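Local coordinates for pyridoxamine 5'-phosphate oxidase-related, FMN-binding protein (Mycobacterium smegmatis, PDB 6ECI) that binds flavin-adenine dinucleotide and probably sequesters it, a role linked to protection of mycobacteria against hypoxic and oxidative stress, at residues N62-F67 / R83-T88; V46-A51 / V115-T120; L15-A20 / F39-R44. All coordinates share one frame; numbering follows the deposited sequence.

Overall arrangement
Contacts 1 and 2 are strand pairs of one curled antiparallel sheet; contact 3 packs the turn 15-20 against strand 31-41 of the same sheet. Contact 1 (62-67 / 83-88) and contact 2 (46-51 / 115-120) are neighbours, their centres about 7 Å apart, because strands 77-88 and 114-119 pair directly. Contact 3 (15-20 / 39-44) has its centre about 11 Å from that of contact 2 and about 16 Å from that of contact 1. The 46-51 side of contact 2 bonds the flavin ring through backbone atoms of Arg49 and Ala51, and the Phe39 side chain of contact 3 is about 7 Å from that FAD. The Arg83 side chain of contact 1 is about 4 Å from the other FAD of the dimer.

Contact 1: residues N62-F67 / R83-T88; sequences NNNVLF and RGVART
Leu66 runs alongside the aliphatic part of Arg83. Its CD2 does the touching, 3.5 Å from Arg83 CG and against one face of the guanidinium, nearest NH1, and the arginine reaches round by a bend at chi2 (-148°). Arg83 NH1 is bonded to the Ser32 carbonyl of the second subunit, which fixes the polar end. At the other end of the pairing the Asn62 and Arg87 side chains cross at about a right angle, their amide and guanidinium planes 38° apart. Here Arg87 NE donates to Asn62 OD1 (3.2 Å), in the carbonyl plane and on a lone pair; OD1 in turn lies near the guanidinium plane, and Val85 CG1 sits over the guanidinium face. Between the two arginines, Asn64 OD1 lies 3.4 Å from Val85 CG2, while on the opposite face of the sheet Val65 CG2 packs against Ala86 CB (4.4 Å). The backbones hold this register through Val65 N to Gly84 O (3.0 Å) and the return bond from Gly84 N to Val65 O. These are the two arms of the hairpin 64-72 / 77-88, flanked by strand 21-28, where Val65 meets Ile24, and by strand 114-119, where Ala86 meets Val115.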
loop_
_atom_site.group_PDB
_atom_site.type_symbol
_atom_site.label_atom_id
_atom_site.label_comp_id
_atom_site.label_asym_id
_atom_site.label_seq_id
_atom_site.Cartn_x
_atom_site.Cartn_y
_atom_site.Cartn_z
ATOM N N ASN B 62 -9.937 -15.841 3.755
ATOM C CA ASN B 62 -11.345 -16.161 3.507
ATOM C C ASN B 62 -12.243 -14.924 3.513
ATOM O O ASN B 62 -13.463 -15.038 3.669
ATOM C CB ASN B 62 -11.867 -17.202 4.506
ATOM C CG ASN B 62 -11.134 -18.524 4.398
ATOM O OD1 ASN B 62 -10.936 -19.048 3.302
ATOM N ND2 ASN B 62 -10.713 -19.061 5.535
ATOM N N ASN B 63 -11.659 -13.739 3.339
ATOM C CA ASN B 63 -12.403 -12.498 3.195
ATOM C C ASN B 63 -12.009 -11.819 1.890
ATOM O O ASN B 63 -10.981 -12.135 1.284
ATOM C CB ASN B 63 -12.147 -11.543 4.371
ATOM C CG ASN B 63 -12.701 -12.066 5.680
ATOM O OD1 ASN B 63 -13.843 -12.521 5.748
ATOM N ND2 ASN B 63 -11.889 -12.005 6.732
ATOM N N ASN B 64 -12.846 -10.880 1.460
ATOM C CA ASN B 64 -12.526 -10.080 0.286
ATOM C C ASN B 64 -11.446 -9.071 0.641
ATOM O O ASN B 64 -11.576 -8.327 1.618
ATOM C CB ASN B 64 -13.775 -9.369 -0.227
ATOM C CG ASN B 64 -14.897 -10.332 -0.559
ATOM O OD1 ASN B 64 -14.662 -11.422 -1.081
ATOM N ND2 ASN B 64 -16.125 -9.938 -0.248
ATOM N N VAL B 65 -10.370 -9.050 -0.146
ATOM C CA VAL B 65 -9.224 -8.200 0.135
ATOM C C VAL B 65 -8.841 -7.424 -1.117
ATOM O O VAL B 65 -9.137 -7.821 -2.246
ATOM C CB VAL B 65 -8.006 -9.001 0.642
ATOM C CG1 VAL B 65 -8.356 -9.781 1.901
ATOM C CG2 VAL B 65 -7.477 -9.923 -0.454
ATOM N N LEU B 66 -8.171 -6.300 -0.890
ATOM C CA LEU B 66 -7.471 -5.568 -1.932
ATOM C C LEU B 66 -5.987 -5.904 -1.872
ATOM O O LEU B 66 -5.411 -6.018 -0.787
ATOM C CB LEU B 66 -7.663 -4.059 -1.769
ATOM C CG LEU B 66 -8.980 -3.474 -2.266
ATOM C CD1 LEU B 66 -9.070 -2.002 -1.919
ATOM C CD2 LEU B 66 -9.066 -3.667 -3.754
ATOM N N PHE B 67 -5.375 -6.078 -3.038
ATOM C CA PHE B 67 -3.927 -6.181 -3.141
ATOM C C PHE B 67 -3.423 -5.100 -4.081
ATOM O O PHE B 67 -3.965 -4.919 -5.175
ATOM C CB PHE B 67 -3.474 -7.546 -3.648
ATOM C CG PHE B 67 -1.993 -7.631 -3.874
ATOM C CD1 PHE B 67 -1.133 -7.851 -2.811
ATOM C CD2 PHE B 67 -1.458 -7.473 -5.141
ATOM C CE1 PHE B 67 0.229 -7.924 -3.009
ATOM C CE2 PHE B 67 -0.095 -7.544 -5.345
ATOM C CZ PHE B 67 0.751 -7.770 -4.276
ATOM N N ARG B 83 -8.512 -7.030 -6.858
ATOM C CA ARG B 83 -9.634 -7.371 -5.994
ATOM C C ARG B 83 -9.864 -8.872 -6.069
ATOM O O ARG B 83 -10.014 -9.424 -7.164
ATOM C CB ARG B 83 -10.910 -6.626 -6.397
ATOM C CG ARG B 83 -10.777 -5.117 -6.414
ATOM C CD ARG B 83 -12.087 -4.433 -6.039
ATOM N NE ARG B 83 -12.036 -2.993 -6.286
ATOM C CZ ARG B 83 -12.017 -2.059 -5.336
ATOM N NH1 ARG B 83 -12.059 -2.398 -4.053
ATOM N NH2 ARG B 83 -11.965 -0.777 -5.674
ATOM N N GLY B 84 -9.885 -9.524 -4.917
ATOM C CA GLY B 84 -10.099 -10.953 -4.901
ATOM C C GLY B 84 -10.360 -11.474 -3.508
ATOM O O GLY B 84 -10.674 -10.716 -2.587
ATOM N N VAL B 85 -10.229 -12.792 -3.368
ATOM C CA VAL B 85 -10.435 -13.482 -2.102
ATOM C C VAL B 85 -9.139 -14.176 -1.714
ATOM O O VAL B 85 -8.473 -14.784 -2.560
ATOM C CB VAL B 85 -11.594 -14.496 -2.187
ATOM C CG1 VAL B 85 -11.869 -15.098 -0.819
ATOM C CG2 VAL B 85 -12.841 -13.830 -2.743
ATOM N N ALA B 86 -8.782 -14.077 -0.436
ATOM C CA ALA B 86 -7.593 -14.736 0.088
ATOM C C ALA B 86 -7.970 -16.135 0.559
ATOM O O ALA B 86 -8.852 -16.294 1.410
ATOM C CB ALA B 86 -6.979 -13.931 1.233
ATOM N N ARG B 87 -7.305 -17.142 0.006
ATOM C CA ARG B 87 -7.566 -18.532 0.341
ATOM C C ARG B 87 -6.249 -19.213 0.675
ATOM O O ARG B 87 -5.248 -19.017 -0.020
ATOM C CB ARG B 87 -8.267 -19.255 -0.820
ATOM C CG ARG B 87 -9.556 -18.581 -1.289
ATOM C CD ARG B 87 -10.794 -19.371 -0.880
ATOM N NE ARG B 87 -11.559 -18.737 0.192
ATOM C CZ ARG B 87 -12.792 -18.256 0.054
ATOM N NH1 ARG B 87 -13.410 -18.321 -1.116
ATOM N NH2 ARG B 87 -13.407 -17.702 1.090
ATOM N N THR B 88 -6.245 -20.001 1.745
ATOM C CA THR B 88 -5.034 -20.717 2.112
ATOM C C THR B 88 -4.778 -21.864 1.138
ATOM O O THR B 88 -5.681 -22.355 0.456
ATOM C CB THR B 88 -5.124 -21.257 3.540
ATOM O OG1 THR B 88 -5.972 -22.410 3.564
ATOM C CG2 THR B 88 -5.685 -20.207 4.474
#

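Contact 2: residues V46-A51 / V115-T120; sequences VLFRTA and VRVLPT. With FAD (flavin-adenine dinucleotide), chain U.
Strands 46-49 and 115-119 pair antiparallel, their directions 159° apart, with Val46 opposite Val117 and Phe48 opposite Val115 as hydrogen-bonded pairs and Leu47 opposite Arg116 as the non-hydrogen-bonded one between them. Phe48 N and Val115 O are bonded at 2.9 Å, and Val117 N donates to Val46 O. On the face carrying the aromatic ring, Phe48 and Val115 extend together from the sheet. Val115 CB sits over the ring, 3.9 Å from its centroid and offset toward the rim, a CH-pi contact; the Val117 methyl CG2 comes to the ring edge instead, 3.9 Å from Phe48 CE1. With chi1 of 64° the Phe48 CG lies between its own backbone N and carbonyl carbon, and the ring turns in toward the neighbouring strand. Val46 CB and Val117 CB pack at 3.8 Å on the same face. This apolar face is consistent with the interior of the split beta-barrel known for the pyridoxamine 5'-phosphate oxidase-like family, and Leu56 of helix 55-60 closes against Phe48. The other face is built differently: Leu47 CD1 rests over one face of the Arg116 guanidinium, while the arginine, extended from CG to NE, reaches a salt bridge with Asp94 and hydrogen bonds to Gln42 and Thr45. The end of strand 46-49 and the residues after it meet the flavin. FAD N3 donates to Arg49 O (2.9 Å) and Ala51 N donates to FAD O2 (3.1 Å); both of these bonds to the pyrimidine edge use backbone atoms of the protein. Lys55 and Asn38 add bonds through their backbone N atoms, and Ser79 and Thr123 of the second subunit through side-chain hydroxyls.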
loop_
_atom_site.group_PDB
_atom_site.type_symbol
_atom_site.label_atom_id
_atom_site.label_comp_id
_atom_site.label_asym_id
_atom_site.label_seq_id
_atom_site.Cartn_x
_atom_site.Cartn_y
_atom_site.Cartn_z
ATOM N N VAL B 46 -1.791 -14.100 -6.446
ATOM C CA VAL B 46 -0.858 -13.346 -5.617
ATOM C C VAL B 46 -0.533 -14.213 -4.408
ATOM O O VAL B 46 -1.334 -14.325 -3.473
ATOM C CB VAL B 46 -1.428 -11.984 -5.205
ATOM C CG1 VAL B 46 -0.411 -11.204 -4.381
ATOM C CG2 VAL B 46 -1.844 -11.192 -6.435
ATOM N N LEU B 47 0.647 -14.827 -4.420
ATOM C CA LEU B 47 1.061 -15.742 -3.366
ATOM C C LEU B 47 1.861 -15.014 -2.296
ATOM O O LEU B 47 2.723 -14.187 -2.605
ATOM C CB LEU B 47 1.902 -16.880 -3.943
ATOM C CG LEU B 47 2.528 -17.826 -2.918
ATOM C CD1 LEU B 47 1.460 -18.646 -2.211
ATOM C CD2 LEU B 47 3.542 -18.730 -3.583
ATOM N N PHE B 48 1.575 -15.329 -1.035
ATOM C CA PHE B 48 2.363 -14.810 0.071
ATOM C C PHE B 48 2.275 -15.774 1.245
ATOM O O PHE B 48 1.426 -16.668 1.285
ATOM C CB PHE B 48 1.907 -13.406 0.483
ATOM C CG PHE B 48 0.507 -13.347 1.029
ATOM C CD1 PHE B 48 -0.586 -13.359 0.177
ATOM C CD2 PHE B 48 0.286 -13.248 2.393
ATOM C CE1 PHE B 48 -1.874 -13.289 0.677
ATOM C CE2 PHE B 48 -0.999 -13.177 2.898
ATOM C CZ PHE B 48 -2.079 -13.196 2.040
ATOM N N ARG B 49 3.179 -15.586 2.200
ATOM C CA ARG B 49 3.196 -16.354 3.432
ATOM C C ARG B 49 2.684 -15.496 4.577
ATOM O O ARG B 49 2.843 -14.272 4.583
ATOM C CB ARG B 49 4.603 -16.872 3.748
ATOM C CG ARG B 49 4.880 -18.235 3.139
ATOM C CD ARG B 49 6.335 -18.667 3.244
ATOM N NE ARG B 49 7.118 -17.909 4.217
ATOM C CZ ARG B 49 7.259 -18.255 5.494
ATOM N NH1 ARG B 49 6.658 -19.342 5.957
ATOM N NH2 ARG B 49 7.998 -17.515 6.310
ATOM N N THR B 50 2.056 -16.151 5.543
ATOM C CA THR B 50 1.427 -15.481 6.667
ATOM C C THR B 50 2.044 -15.991 7.960
ATOM O O THR B 50 2.390 -17.172 8.073
ATOM C CB THR B 50 -0.096 -15.700 6.640
ATOM O OG1 THR B 50 -0.764 -14.438 6.521
ATOM C CG2 THR B 50 -0.583 -16.428 7.882
ATOM N N ALA B 51 2.222 -15.085 8.916
ATOM C CA ALA B 51 2.763 -15.432 10.220
ATOM C C ALA B 51 1.611 -15.785 11.149
ATOM O O ALA B 51 0.582 -15.104 11.159
ATOM C CB ALA B 51 3.596 -14.284 10.792
ATOM N N VAL B 115 -0.852 -18.449 1.512
ATOM C CA VAL B 115 -2.120 -17.837 1.142
ATOM C C VAL B 115 -1.993 -17.301 -0.276
ATOM O O VAL B 115 -0.926 -16.815 -0.673
ATOM C CB VAL B 115 -2.514 -16.709 2.120
ATOM C CG1 VAL B 115 -3.909 -16.183 1.808
ATOM C CG2 VAL B 115 -2.431 -17.190 3.559
ATOM N N ARG B 116 -3.073 -17.401 -1.046
ATOM C CA ARG B 116 -3.143 -16.834 -2.385
ATOM C C ARG B 116 -4.335 -15.897 -2.476
ATOM O O ARG B 116 -5.418 -16.206 -1.971
ATOM C CB ARG B 116 -3.279 -17.913 -3.463
ATOM C CG ARG B 116 -2.042 -18.752 -3.712
ATOM C CD ARG B 116 -2.264 -19.666 -4.909
ATOM N NE ARG B 116 -1.330 -20.787 -4.939
ATOM C CZ ARG B 116 -0.129 -20.750 -5.509
ATOM N NH1 ARG B 116 0.299 -19.643 -6.105
ATOM N NH2 ARG B 116 0.645 -21.826 -5.484
ATOM N N VAL B 117 -4.135 -14.755 -3.122
ATOM C CA VAL B 117 -5.235 -13.863 -3.462
ATOM C C VAL B 117 -5.744 -14.294 -4.831
ATOM O O VAL B 117 -5.097 -14.045 -5.851
ATOM C CB VAL B 117 -4.801 -12.393 -3.461
ATOM C CG1 VAL B 117 -5.969 -11.500 -3.856
ATOM C CG2 VAL B 117 -4.277 -12.000 -2.096
ATOM N N LEU B 118 -6.889 -14.973 -4.854
ATOM C CA LEU B 118 -7.481 -15.402 -6.113
ATOM C C LEU B 118 -8.233 -14.225 -6.719
ATOM O O LEU B 118 -9.229 -13.762 -6.148
ATOM C CB LEU B 118 -8.408 -16.599 -5.902
ATOM C CG LEU B 118 -7.775 -17.804 -5.201
ATOM C CD1 LEU B 118 -8.704 -19.004 -5.263
ATOM C CD2 LEU B 118 -6.414 -18.139 -5.800
ATOM N N PRO B 119 -7.798 -13.720 -7.869
ATOM C CA PRO B 119 -8.328 -12.444 -8.354
ATOM C C PRO B 119 -9.745 -12.570 -8.887
ATOM O O PRO B 119 -10.086 -13.519 -9.596
ATOM C CB PRO B 119 -7.350 -12.058 -9.469
ATOM C CG PRO B 119 -6.862 -13.361 -9.979
ATOM C CD PRO B 119 -6.806 -14.293 -8.793
ATOM N N THR B 120 -10.571 -11.594 -8.521
ATOM C CA THR B 120 -11.861 -11.369 -9.152
ATOM C C THR B 120 -11.819 -10.209 -10.140
ATOM O O THR B 120 -12.696 -10.110 -11.006
ATOM C CB THR B 120 -12.930 -11.124 -8.072
ATOM O OG1 THR B 120 -13.997 -12.067 -8.231
ATOM C CG2 THR B 120 -13.484 -9.693 -8.118
HETATM P PA FAD U . -1.465 -5.794 15.397
HETATM O O1A FAD U . -0.792 -5.943 16.712
HETATM O O2A FAD U . -2.843 -6.454 15.276
HETATM O O5B FAD U . -1.579 -4.281 14.964
HETATM C C5B FAD U . -2.035 -3.265 15.880
HETATM C C4B FAD U . -1.850 -1.925 15.216
HETATM O O4B FAD U . -0.473 -1.781 14.811
HETATM C C3B FAD U . -2.651 -1.720 13.937
HETATM O O3B FAD U . -3.968 -1.262 14.221
HETATM C C2B FAD U . -1.825 -0.664 13.194
HETATM O O2B FAD U . -2.170 0.672 13.543
HETATM C C1B FAD U . -0.393 -1.000 13.631
HETATM N N9A FAD U . 0.349 -1.750 12.628
HETATM C C8A FAD U . 0.277 -3.096 12.378
HETATM N N7A FAD U . 1.046 -3.501 11.398
HETATM C C5A FAD U . 1.666 -2.333 10.965
HETATM C C6A FAD U . 2.605 -2.084 9.948
HETATM N N6A FAD U . 3.109 -3.026 9.150
HETATM N N1A FAD U . 3.019 -0.807 9.784
HETATM C C2A FAD U . 2.523 0.139 10.584
HETATM N N3A FAD U . 1.633 0.021 11.570
HETATM C C4A FAD U . 1.241 -1.255 11.713
HETATM N N1 FAD U . 3.413 -10.282 7.538
HETATM C C2 FAD U . 3.152 -11.486 6.952
HETATM O O2 FAD U . 2.391 -12.307 7.476
HETATM N N3 FAD U . 3.750 -11.803 5.744
HETATM C C4 FAD U . 4.619 -11.002 5.032
HETATM O O4 FAD U . 5.088 -11.396 3.965
HETATM C C4X FAD U . 4.890 -9.724 5.664
HETATM N N5 FAD U . 5.703 -8.899 5.061
HETATM C C5X FAD U . 5.958 -7.677 5.666
HETATM C C6 FAD U . 6.822 -6.783 5.038
HETATM C C7 FAD U . 7.110 -5.545 5.603
HETATM C C7M FAD U . 8.050 -4.607 4.895
HETATM C C8 FAD U . 6.518 -5.188 6.826
HETATM C C8M FAD U . 6.813 -3.858 7.467
HETATM C C9 FAD U . 5.655 -6.078 7.459
HETATM C C9A FAD U . 5.372 -7.314 6.887
HETATM N N10 FAD U . 4.499 -8.235 7.501
HETATM C C10 FAD U . 4.236 -9.452 6.916
HETATM C "C1'" FAD U . 3.851 -7.917 8.778
HETATM C "C2'" FAD U . 2.370 -7.591 8.628
HETATM O "O2'" FAD U . 2.199 -6.210 8.309
HETATM C "C3'" FAD U . 1.649 -7.918 9.936
HETATM O "O3'" FAD U . 0.625 -8.878 9.707
HETATM C "C4'" FAD U . 1.045 -6.686 10.600
HETATM O "O4'" FAD U . 2.119 -5.959 11.194
HETATM C "C5'" FAD U . -0.040 -7.020 11.604
HETATM O "O5'" FAD U . 0.503 -7.897 12.612
HETATM P P FAD U . -0.022 -7.866 14.098
HETATM O O1P FAD U . 1.158 -8.049 15.058
HETATM O O2P FAD U . -1.137 -8.817 14.301
HETATM O O3P FAD U . -0.543 -6.376 14.247
#

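Contact 3: residues L15-A20 / F39-R44; sequences LLKSVA and FVVQNR
The Phe39 ring approaches a row of backbone carbonyls obliquely: Leu16 O and Val19 O both lie 3.3 Å from Phe39 CZ, and Ala20 O is near CD1. A chi1 of 80° swings the ring back over its own main chain toward the turn that carries them. Val41 CG2 sits at the edge of that ring, in its plane, and also touches Leu16 CB at 3.6 Å. Lys17 crosses Val41 at about a right angle, CG 3.9 Å from Val41 CB, before its amine turns to a salt bridge with Asp14. Backbone bonds fasten the same junction. Phe39 N donates to Ala20 O (3.3 Å) from above the carbonyl plane, and that oxygen also takes Asn38 ND2. One water donates to both Val19 O and Phe39 O, at 2.7 Å each, and lies above one face of the ring. A second shell positions the turn: Ser18 N and Ser18 OG both bond to Leu15 O, the residue just ahead of a type I turn from Leu16 to Val19. Phe67 meets the Phe39 ring edge-to-face from strand 64-72. Leu16 and Val19 rest on Ala69 of the same strand. The turn that follows helix 9-16 thus packs against strands 31-41 and 64-72, as in the split-barrel fold of flavin/deazaflavin-dependent oxidoreductases, next to Asn38 of the FAD site.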
loop_
_atom_site.group_PDB
_atom_site.type_symbol
_atom_site.label_atom_id
_atom_site.label_comp_id
_atom_site.label_asym_id
_atom_site.label_seq_id
_atom_site.Cartn_x
_atom_site.Cartn_y
_atom_site.Cartn_z
ATOM N N LEU B 15 3.856 -6.571 -14.574
ATOM C CA LEU B 15 4.344 -5.457 -13.768
ATOM C C LEU B 15 4.420 -5.836 -12.294
ATOM O O LEU B 15 5.333 -5.403 -11.582
ATOM C CB LEU B 15 3.451 -4.232 -13.962
ATOM C CG LEU B 15 3.682 -3.422 -15.238
ATOM C CD1 LEU B 15 2.729 -2.249 -15.301
ATOM C CD2 LEU B 15 5.121 -2.951 -15.319
ATOM N N LEU B 16 3.477 -6.655 -11.824
ATOM C CA LEU B 16 3.533 -7.135 -10.447
ATOM C C LEU B 16 4.781 -7.969 -10.190
ATOM O O LEU B 16 5.311 -7.963 -9.074
ATOM C CB LEU B 16 2.278 -7.946 -10.122
ATOM C CG LEU B 16 1.000 -7.141 -9.897
ATOM C CD1 LEU B 16 -0.142 -8.054 -9.481
ATOM C CD2 LEU B 16 1.247 -6.072 -8.848
ATOM N N LYS B 17 5.268 -8.686 -11.205
ATOM C CA LYS B 17 6.456 -9.514 -11.035
ATOM C C LYS B 17 7.740 -8.700 -10.954
ATOM O O LYS B 17 8.797 -9.275 -10.670
ATOM C CB LYS B 17 6.567 -10.522 -12.182
ATOM C CG LYS B 17 5.360 -11.417 -12.347
ATOM C CD LYS B 17 5.783 -12.846 -12.613
ATOM C CE LYS B 17 4.668 -13.631 -13.273
ATOM N NZ LYS B 17 4.317 -13.064 -14.604
ATOM N N SER B 18 7.683 -7.392 -11.193
ATOM C CA SER B 18 8.874 -6.554 -11.163
ATOM C C SER B 18 9.211 -6.044 -9.764
ATOM O O SER B 18 10.288 -5.471 -9.577
ATOM C CB SER B 18 8.706 -5.360 -12.106
ATOM O OG SER B 18 7.825 -4.397 -11.559
ATOM N N VAL B 19 8.323 -6.222 -8.784
ATOM C CA VAL B 19 8.533 -5.732 -7.422
ATOM C C VAL B 19 8.152 -6.828 -6.434
ATOM O O VAL B 19 7.279 -7.655 -6.714
ATOM C CB VAL B 19 7.736 -4.435 -7.140
ATOM C CG1 VAL B 19 8.101 -3.346 -8.142
ATOM C CG2 VAL B 19 6.230 -4.705 -7.163
ATOM N N ALA B 20 8.807 -6.833 -5.271
ATOM C CA ALA B 20 8.635 -7.897 -4.288
ATOM C C ALA B 20 7.782 -7.496 -3.088
ATOM O O ALA B 20 7.492 -8.352 -2.243
ATOM C CB ALA B 20 10.003 -8.381 -3.785
ATOM N N PHE B 39 5.531 -10.873 -1.631
ATOM C CA PHE B 39 4.659 -11.646 -2.506
ATOM C C PHE B 39 5.402 -12.040 -3.774
ATOM O O PHE B 39 6.401 -11.422 -4.152
ATOM C CB PHE B 39 3.405 -10.853 -2.883
ATOM C CG PHE B 39 3.634 -9.848 -3.982
ATOM C CD1 PHE B 39 4.184 -8.604 -3.698
ATOM C CD2 PHE B 39 3.311 -10.148 -5.296
ATOM C CE1 PHE B 39 4.404 -7.675 -4.705
ATOM C CE2 PHE B 39 3.529 -9.227 -6.307
ATOM C CZ PHE B 39 4.076 -7.986 -6.010
ATOM N N VAL B 40 4.890 -13.084 -4.433
ATOM C CA VAL B 40 5.212 -13.383 -5.823
ATOM C C VAL B 40 3.921 -13.715 -6.554
ATOM O O VAL B 40 2.908 -14.078 -5.951
ATOM C CB VAL B 40 6.224 -14.540 -5.999
ATOM C CG1 VAL B 40 7.409 -14.371 -5.082
ATOM C CG2 VAL B 40 5.552 -15.880 -5.767
ATOM N N VAL B 41 3.975 -13.586 -7.876
ATOM C CA VAL B 41 2.848 -13.875 -8.750
ATOM C C VAL B 41 3.021 -15.278 -9.310
ATOM O O VAL B 41 4.100 -15.625 -9.809
ATOM C CB VAL B 41 2.746 -12.839 -9.881
ATOM C CG1 VAL B 41 1.615 -13.195 -10.823
ATOM C CG2 VAL B 41 2.552 -11.451 -9.304
ATOM N N GLN B 42 1.966 -16.087 -9.222
ATOM C CA GLN B 42 1.969 -17.454 -9.742
ATOM C C GLN B 42 0.643 -17.702 -10.443
ATOM O O GLN B 42 -0.392 -17.823 -9.779
ATOM C CB GLN B 42 2.181 -18.477 -8.627
ATOM C CG GLN B 42 3.607 -18.638 -8.157
ATOM C CD GLN B 42 3.769 -19.849 -7.264
ATOM O OE1 GLN B 42 2.803 -20.324 -6.667
ATOM N NE2 GLN B 42 4.993 -20.362 -7.171
ATOM N N ASN B 43 0.674 -17.786 -11.773
ATOM C CA ASN B 43 -0.492 -18.133 -12.588
ATOM C C ASN B 43 -1.685 -17.235 -12.261
ATOM O O ASN B 43 -2.767 -17.698 -11.886
ATOM C CB ASN B 43 -0.861 -19.609 -12.415
ATOM C CG ASN B 43 0.314 -20.534 -12.641
ATOM O OD1 ASN B 43 0.667 -21.329 -11.770
ATOM N ND2 ASN B 43 0.931 -20.437 -13.814
ATOM N N ARG B 44 -1.465 -15.930 -12.411
ATOM C CA ARG B 44 -2.493 -14.924 -12.141
ATOM C C ARG B 44 -3.079 -15.103 -10.742
ATOM O O ARG B 44 -4.291 -15.033 -10.538
ATOM C CB ARG B 44 -3.591 -14.955 -13.208
ATOM C CG ARG B 44 -3.052 -15.065 -14.621
ATOM C CD ARG B 44 -3.906 -14.331 -15.638
ATOM N NE ARG B 44 -3.070 -13.712 -16.664
ATOM C CZ ARG B 44 -3.520 -12.910 -17.624
ATOM N NH1 ARG B 44 -4.814 -12.625 -17.707
ATOM N NH2 ARG B 44 -2.672 -12.396 -18.506
HETATM O O HOH W 1 7.097 -10.356 -6.513
#